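Local coordinates for nitrogenase molybdenum-iron protein beta chain (PDB 4WES), which forms, with the alpha chain, the nitrogenase molybdenum-iron protein, which reduces dinitrogen to ammonium, and shares with that chain the binding of an [8Fe-7S] cluster, at residues T86-K89 with N90-L94; G297-I300 with D301-D305; M348-Q351 with K352-A356. All coordinates share one frame; numbering follows the deposited sequence. Where two conformers were deposited one is given.

In the fold
Each of the three contacts runs along a single helix, and they follow one another in sequence. Interaction 1 (helix 81-95) lies across the chain's centre from the other two, its centre about 54 Å from that of interaction 2 and about 45 Å from that of interaction 3. Interactions 2 (helix 290-305) and 3 (helix 348-360) are closer, with nearest atoms about 16 Å apart. Interaction 1 borders the alpha chain; interaction 2 meets both the alpha chain and the second beta subunit, where Asp301 and Asp305 bind an iron(II) ion, the side chain of Asp301 about 2 Å from it; interaction 3 touches no other chain. None of them supplies a ligand of the [8Fe-7S] cluster.

Interaction 1 (T86-K89 with N90-L94); sequences TAVK and NIFSL
Val88 and Phe92 lie side by side one turn apart and point the same way. Among the apolar contacts theirs is the close one: Val88 CG1, set anti to the backbone N (chi1 163°), meets the ring of Phe92 through CE2 at 3.6 Å, with CD2 just as near. One residue earlier, Ala87 CB touches Ile91 CD1 more loosely, at 4.2 Å, and the CG1-CD1 arm of Ile91 runs back over the carbonyl oxygen of Ala87.

The backbone bonds are those of a regular alpha-helix. Ile91 N gives the short one, 2.8 Å to Ala87 O, and Phe92 N approaches Val88 O almost straight, with an N-H...O angle of 175°. The bond from Ser93 N to Lys89 O is weak, but that carbonyl oxygen also has the serine hydroxyl beside it: Ser93 OG, turned between its own N and carbonyl carbon (chi1 64°), is 2.9 Å from Lys89 O and 3.1 Å from Asn90 O. Its single proton may serve either oxygen.

The polar residues Thr86 and Asn90 lie alongside each other, the threonine methyl CG2 3.6 Å from Asn90 ND2. The hydroxyl of Thr86 is bonded back to Ser82 O, while the buried amide of Asn90 is satisfied at both ends by the alpha chain, OD1 by Thr17 and ND2 by Pro45 O.

Ala87 and Ile91 face His41 of strand 38-43, and Val88, Ile91 and Phe92 rest on Ile100 of strand 99-104. This is the layered arrangement of an alpha/beta domain: a helix laid on neighbouring strands of a parallel sheet and leading into one of them, with Asn90 and its neighbours against the alpha chain.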
loop_
_atom_site.group_PDB
_atom_site.type_symbol
_atom_site.label_atom_id
_atom_site.label_comp_id
_atom_site.label_asym_id
_atom_site.label_seq_id
_atom_site.Cartn_x
_atom_site.Cartn_y
_atom_site.Cartn_z
ATOM N N THR B 86 1.092 -19.216 44.931
ATOM C CA THR B 86 1.810 -17.981 45.228
ATOM C C THR B 86 1.490 -16.913 44.205
ATOM O O THR B 86 1.255 -15.753 44.558
ATOM C CB THR B 86 3.326 -18.222 45.237
ATOM O OG1 THR B 86 3.614 -19.135 46.313
ATOM C CG2 THR B 86 4.116 -16.954 45.384
ATOM N N ALA B 87 1.455 -17.292 42.935
ATOM C CA ALA B 87 1.152 -16.311 41.900
ATOM C C ALA B 87 -0.181 -15.622 42.102
ATOM O O ALA B 87 -0.268 -14.406 42.027
ATOM C CB ALA B 87 1.168 -16.956 40.521
ATOM N N VAL B 88 -1.219 -16.389 42.415
ATOM C CA VAL B 88 -2.559 -15.833 42.532
ATOM C C VAL B 88 -2.613 -14.806 43.678
ATOM O O VAL B 88 -3.297 -13.757 43.562
ATOM C CB VAL B 88 -3.585 -16.963 42.660
ATOM C CG1 VAL B 88 -4.924 -16.527 43.190
ATOM C CG2 VAL B 88 -3.759 -17.646 41.327
ATOM N N LYS B 89 -1.885 -15.070 44.769
ATOM C CA LYS B 89 -1.854 -14.114 45.881
ATOM C C LYS B 89 -1.206 -12.796 45.464
ATOM O O LYS B 89 -1.667 -11.715 45.857
ATOM C CB LYS B 89 -1.142 -14.701 47.101
ATOM C CG LYS B 89 -1.776 -15.984 47.603
ATOM C CD LYS B 89 -1.068 -16.497 48.849
ATOM C CE LYS B 89 -1.233 -17.997 49.014
ATOM N NZ LYS B 89 -0.792 -18.452 50.356
ATOM N N ASN B 90 -0.142 -12.867 44.674
ATOM C CA ASN B 90 0.500 -11.643 44.175
ATOM C C ASN B 90 -0.320 -10.947 43.105
ATOM O O ASN B 90 -0.363 -9.693 43.078
ATOM C CB ASN B 90 1.904 -11.941 43.682
ATOM C CG ASN B 90 2.841 -12.209 44.834
ATOM O OD1 ASN B 90 3.040 -11.338 45.686
ATOM N ND2 ASN B 90 3.443 -13.408 44.877
ATOM N N ILE B 91 -0.992 -11.713 42.256
ATOM C CA ILE B 91 -1.771 -11.119 41.188
ATOM C C ILE B 91 -2.930 -10.314 41.759
ATOM O O ILE B 91 -3.156 -9.155 41.389
ATOM C CB ILE B 91 -2.280 -12.190 40.241
ATOM C CG1 ILE B 91 -1.119 -12.783 39.458
ATOM C CG2 ILE B 91 -3.302 -11.605 39.303
ATOM C CD1 ILE B 91 -1.397 -14.146 38.853
ATOM N N PHE B 92 -3.722 -10.918 42.639
ATOM C CA PHE B 92 -4.887 -10.174 43.125
ATOM C C PHE B 92 -4.467 -8.969 43.964
ATOM O O PHE B 92 -5.064 -7.902 43.846
ATOM C CB PHE B 92 -5.858 -11.065 43.903
ATOM C CG PHE B 92 -6.676 -11.969 43.020
ATOM C CD1 PHE B 92 -7.490 -11.428 42.057
ATOM C CD2 PHE B 92 -6.670 -13.340 43.155
ATOM C CE1 PHE B 92 -8.269 -12.220 41.245
ATOM C CE2 PHE B 92 -7.450 -14.141 42.347
ATOM C CZ PHE B 92 -8.252 -13.590 41.386
ATOM N N SER B 93 -3.409 -9.108 44.775
ATOM C CA SER B 93 -2.962 -7.991 45.634
ATOM C C SER B 93 -2.366 -6.844 44.841
ATOM O O SER B 93 -2.694 -5.680 45.099
ATOM C CB SER B 93 -1.961 -8.492 46.686
ATOM O OG SER B 93 -0.740 -9.006 46.101
ATOM N N LEU B 94 -1.489 -7.131 43.875
ATOM C CA LEU B 94 -0.809 -6.079 43.145
ATOM C C LEU B 94 -1.605 -5.556 41.994
ATOM O O LEU B 94 -1.496 -4.365 41.685
ATOM C CB LEU B 94 0.539 -6.554 42.612
ATOM C CG LEU B 94 1.644 -6.802 43.603
ATOM C CD1 LEU B 94 2.884 -7.326 42.876
ATOM C CD2 LEU B 94 1.990 -5.530 44.366
#

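Interaction 2 (G297-I300 with D301-D305); sequences GQLI and DLMID
Met303 packs back against Leu299 and Ile300, one turn or less earlier, and each of its side-chain atoms up to the sulfur meets one of them. CB sits between two carbonyl oxygens, 3.6 Å from Leu299 O and as far from Ile300 O. CG, placed beside the backbone N (chi1 -67°), comes to 3.2 Å from Leu299 O, the oxygen that also accepts the hydrogen bond from Met303 N at 2.9 Å, and it borders CD1 of Leu299 as well. SD lies beside the leucine branch point, 3.9 Å from Leu299 CG, and at 4.2 Å from Ile300 CD1, so the thioether borders both aliphatic side chains. The turn about CG-SD (chi3 71°) ends the chain at CE; beyond the helix the side chain packs on Val270 of helix 270-284 and on Ala511 of the alpha chain.

This last part of helix 290-305 is buried in the alpha2beta2 tetramer, and another of its sides contributes an i, i+4 pair of aspartates to an intersubunit metal site. Asp301 OD2 and Asp305 OD2 are 2.8 Å apart because both bind the same iron(II) ion, whose ligands also include Lys61 O and Glu62 OE1 of the second beta subunit. The other oxygen of Asp301, OD1, is held by Thr212 of that subunit and by Lys473 of the alpha chain. Ile304 runs its CG1-CD1 arm back past Ile300 O, and CD1 ends 3.9 Å from Ile300 CG2, the two isoleucines crossing obliquely.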
loop_
_atom_site.group_PDB
_atom_site.type_symbol
_atom_site.label_atom_id
_atom_site.label_comp_id
_atom_site.label_asym_id
_atom_site.label_seq_id
_atom_site.Cartn_x
_atom_site.Cartn_y
_atom_site.Cartn_z
ATOM N N GLY B 297 -22.556 -4.634 -3.008
ATOM C CA GLY B 297 -22.532 -4.193 -4.377
ATOM C C GLY B 297 -21.328 -3.365 -4.759
ATOM O O GLY B 297 -20.915 -3.374 -5.916
ATOM N N GLN B 298 -20.762 -2.628 -3.798
ATOM C CA GLN B 298 -19.497 -1.944 -4.034
ATOM C C GLN B 298 -18.360 -2.968 -4.187
ATOM O O GLN B 298 -17.464 -2.777 -5.020
ATOM C CB GLN B 298 -19.173 -0.981 -2.893
ATOM C CG GLN B 298 -20.092 0.243 -2.860
ATOM C CD GLN B 298 -19.917 1.024 -1.581
ATOM O OE1 GLN B 298 -19.823 0.446 -0.484
ATOM N NE2 GLN B 298 -19.861 2.320 -1.700
ATOM N N LEU B 299 -18.367 -4.011 -3.373
ATOM C CA LEU B 299 -17.368 -5.068 -3.555
ATOM C C LEU B 299 -17.487 -5.697 -4.937
ATOM O O LEU B 299 -16.469 -5.845 -5.635
ATOM C CB LEU B 299 -17.588 -6.151 -2.485
ATOM C CG LEU B 299 -16.729 -7.399 -2.677
ATOM C CD1 LEU B 299 -15.233 -7.117 -2.703
ATOM C CD2 LEU B 299 -17.097 -8.452 -1.643
ATOM N N ILE B 300 -18.683 -6.028 -5.380
ATOM C CA ILE B 300 -18.851 -6.584 -6.721
ATOM C C ILE B 300 -18.372 -5.591 -7.761
ATOM O O ILE B 300 -17.693 -5.953 -8.733
ATOM C CB ILE B 300 -20.328 -7.015 -6.959
ATOM C CG1 ILE B 300 -20.752 -8.127 -5.994
ATOM C CG2 ILE B 300 -20.534 -7.428 -8.399
ATOM C CD1 ILE B 300 -19.923 -9.388 -6.050
ATOM N N ASP B 301 -18.745 -4.317 -7.588
ATOM C CA ASP B 301 -18.280 -3.273 -8.501
ATOM C C ASP B 301 -16.770 -3.270 -8.622
ATOM O O ASP B 301 -16.220 -3.120 -9.723
ATOM C CB ASP B 301 -18.809 -1.903 -8.036
ATOM C CG ASP B 301 -18.680 -0.844 -9.105
ATOM O OD1 ASP B 301 -19.558 -0.823 -9.991
ATOM O OD2 ASP B 301 -17.726 -0.054 -9.037
ATOM N N LEU B 302 -16.081 -3.367 -7.487
ATOM C CA LEU B 302 -14.617 -3.338 -7.461
ATOM C C LEU B 302 -14.035 -4.591 -8.097
ATOM O O LEU B 302 -13.045 -4.509 -8.822
ATOM C CB LEU B 302 -14.168 -3.165 -6.024
ATOM C CG LEU B 302 -12.664 -3.130 -5.790
ATOM C CD1 LEU B 302 -11.984 -2.029 -6.558
ATOM C CD2 LEU B 302 -12.382 -2.983 -4.321
ATOM N N MET B 303 -14.610 -5.748 -7.800
ATOM C CA MET B 303 -14.140 -6.983 -8.424
ATOM C C MET B 303 -14.223 -6.933 -9.931
ATOM O O MET B 303 -13.329 -7.431 -10.637
ATOM C CB MET B 303 -14.950 -8.173 -7.880
ATOM C CG MET B 303 -14.697 -8.443 -6.400
ATOM S SD MET B 303 -15.780 -9.676 -5.680
ATOM C CE MET B 303 -15.168 -11.178 -6.455
ATOM N N ILE B 304 -15.293 -6.332 -10.458
ATOM C CA ILE B 304 -15.462 -6.187 -11.893
ATOM C C ILE B 304 -14.552 -5.087 -12.414
ATOM O O ILE B 304 -13.817 -5.285 -13.398
ATOM C CB ILE B 304 -16.929 -5.928 -12.263
ATOM C CG1 ILE B 304 -17.772 -7.167 -11.886
ATOM C CG2 ILE B 304 -17.065 -5.625 -13.738
ATOM C CD1 ILE B 304 -19.245 -6.958 -12.016
ATOM N N ASP B 305 -14.504 -3.922 -11.754
ATOM C CA ASP B 305 -13.668 -2.826 -12.244
ATOM C C ASP B 305 -12.196 -3.258 -12.318
ATOM O O ASP B 305 -11.486 -2.869 -13.257
ATOM C CB ASP B 305 -13.801 -1.601 -11.360
ATOM C CG ASP B 305 -15.128 -0.864 -11.510
ATOM O OD1 ASP B 305 -15.856 -1.125 -12.477
ATOM O OD2 ASP B 305 -15.405 0.008 -10.624
#

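Interaction 3 (M348-Q351 with K352-A356); sequences MKFQ and KEIDA
The Phe350 ring carries Ile354 over one face: in one of the two conformers of Ile354, CG1 stands 4.0 Å from the ring centroid and only 7° off the normal, a CH-pi contact over the middle of the ring. With CG of Phe350 anti to the backbone N, chi1 (178°) brings the ring alongside the following turn, where Ile354 CG1 meets it. The second pair of flat groups is the Gln351 amide and the Asp355 carboxylate, turned 55° against each other. Here NE2 gives a weak hydrogen bond to Asp355 OD2, 3.5 Å long, and a second weak one to Val368 O.

On another side of the helix, the chain of Lys349 bends at its end to bring NZ over Glu353. Its ammonium lies 3.2 Å from Glu353 CG and 3.7 Å from OE2, a long salt bridge; the firmer partner of this carboxylate is Arg265, which takes OE1. Beneath the side chains, Glu353 N bonds Lys349 O at 2.8 Å and Ile354 N bonds Phe350 O at 3.0 Å.

The Lys349-Glu353 side faces helix 243-257 and Arg265. Helix 348-360 is the connecting helix of a beta-alpha-beta crossover, with Phe350 and Ile354 packed on both parallel strands it joins, 337-343 and 367-370.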
loop_
_atom_site.group_PDB
_atom_site.type_symbol
_atom_site.label_atom_id
_atom_site.label_comp_id
_atom_site.label_asym_id
_atom_site.label_seq_id
_atom_site.Cartn_x
_atom_site.Cartn_y
_atom_site.Cartn_z
ATOM N N MET B 348 -7.311 -32.482 8.906
ATOM C CA MET B 348 -7.714 -32.844 7.548
ATOM C C MET B 348 -8.706 -31.882 6.911
ATOM O O MET B 348 -8.826 -31.833 5.699
ATOM C CB MET B 348 -8.328 -34.245 7.525
ATOM C CG MET B 348 -7.401 -35.300 8.098
ATOM S SD MET B 348 -5.926 -35.515 7.087
ATOM C CE MET B 348 -4.750 -34.339 7.745
ATOM N N LYS B 349 -9.421 -31.115 7.739
ATOM C CA LYS B 349 -10.465 -30.253 7.178
ATOM C C LYS B 349 -9.932 -29.302 6.127
ATOM O O LYS B 349 -10.526 -29.126 5.073
ATOM C CB LYS B 349 -11.205 -29.494 8.266
ATOM C CG LYS B 349 -12.423 -28.780 7.739
ATOM C CD LYS B 349 -13.299 -28.216 8.834
ATOM C CE LYS B 349 -14.607 -27.689 8.245
ATOM N NZ LYS B 349 -14.392 -26.859 7.021
ATOM N N PHE B 350 -8.787 -28.687 6.425
ATOM C CA PHE B 350 -8.159 -27.724 5.497
ATOM C C PHE B 350 -7.936 -28.360 4.143
ATOM O O PHE B 350 -8.273 -27.790 3.089
ATOM C CB PHE B 350 -6.848 -27.261 6.120
ATOM C CG PHE B 350 -6.047 -26.304 5.292
ATOM C CD1 PHE B 350 -5.061 -26.739 4.417
ATOM C CD2 PHE B 350 -6.154 -24.943 5.490
ATOM C CE1 PHE B 350 -4.246 -25.837 3.747
ATOM C CE2 PHE B 350 -5.359 -24.066 4.831
ATOM C CZ PHE B 350 -4.396 -24.494 3.955
ATOM N N GLN B 351 -7.335 -29.547 4.140
ATOM C CA GLN B 351 -7.073 -30.240 2.896
ATOM C C GLN B 351 -8.355 -30.513 2.113
ATOM O O GLN B 351 -8.437 -30.262 0.913
ATOM C CB GLN B 351 -6.405 -31.574 3.207
ATOM C CG GLN B 351 -5.901 -32.301 1.994
ATOM C CD GLN B 351 -4.508 -31.852 1.616
ATOM O OE1 GLN B 351 -3.618 -31.774 2.469
ATOM N NE2 GLN B 351 -4.314 -31.532 0.355
ATOM N N LYS B 352 -9.342 -31.043 2.812
ATOM C CA LYS B 352 -10.602 -31.369 2.155
ATOM C C LYS B 352 -11.282 -30.135 1.580
ATOM O O LYS B 352 -11.752 -30.161 0.438
ATOM C CB LYS B 352 -11.538 -32.061 3.138
ATOM C CG LYS B 352 -11.133 -33.485 3.451
ATOM C CD LYS B 352 -12.059 -34.091 4.494
ATOM C CE LYS B 352 -11.510 -35.371 5.098
ATOM N NZ LYS B 352 -12.288 -35.694 6.324
ATOM N N GLU B 353 -11.348 -29.053 2.358
ATOM C CA GLU B 353 -12.050 -27.866 1.901
ATOM C C GLU B 353 -11.343 -27.192 0.732
ATOM O O GLU B 353 -11.992 -26.749 -0.212
ATOM C CB GLU B 353 -12.261 -26.890 3.044
ATOM C CG GLU B 353 -13.113 -27.438 4.153
ATOM C CD GLU B 353 -14.528 -27.600 3.739
ATOM O OE1 GLU B 353 -15.136 -26.608 3.273
ATOM O OE2 GLU B 353 -15.041 -28.723 3.904
ATOM N N ILE B 354 -10.029 -27.067 0.800
ATOM C CA ILE B 354 -9.240 -26.436 -0.261
ATOM C C ILE B 354 -9.320 -27.282 -1.533
ATOM O O ILE B 354 -9.561 -26.794 -2.638
ATOM C CB ILE B 354 -7.733 -26.264 0.123
ATOM C CG1 ILE B 354 -7.482 -25.333 1.321
ATOM C CG2 ILE B 354 -6.949 -25.745 -1.072
ATOM C CD1 ILE B 354 -7.987 -23.905 1.163
ATOM N N ASP B 355 -9.096 -28.582 -1.378
ATOM C CA ASP B 355 -9.175 -29.454 -2.536
ATOM C C ASP B 355 -10.539 -29.341 -3.211
ATOM O O ASP B 355 -10.642 -29.317 -4.448
ATOM C CB ASP B 355 -8.907 -30.911 -2.165
ATOM C CG ASP B 355 -7.435 -31.231 -1.907
ATOM O OD1 ASP B 355 -6.549 -30.425 -2.220
ATOM O OD2 ASP B 355 -7.175 -32.374 -1.421
ATOM N N ALA B 356 -11.591 -29.303 -2.392
ATOM C CA ALA B 356 -12.937 -29.257 -2.953
ATOM C C ALA B 356 -13.209 -27.964 -3.720
ATOM O O ALA B 356 -13.828 -28.007 -4.798
ATOM C CB ALA B 356 -13.981 -29.440 -1.856
#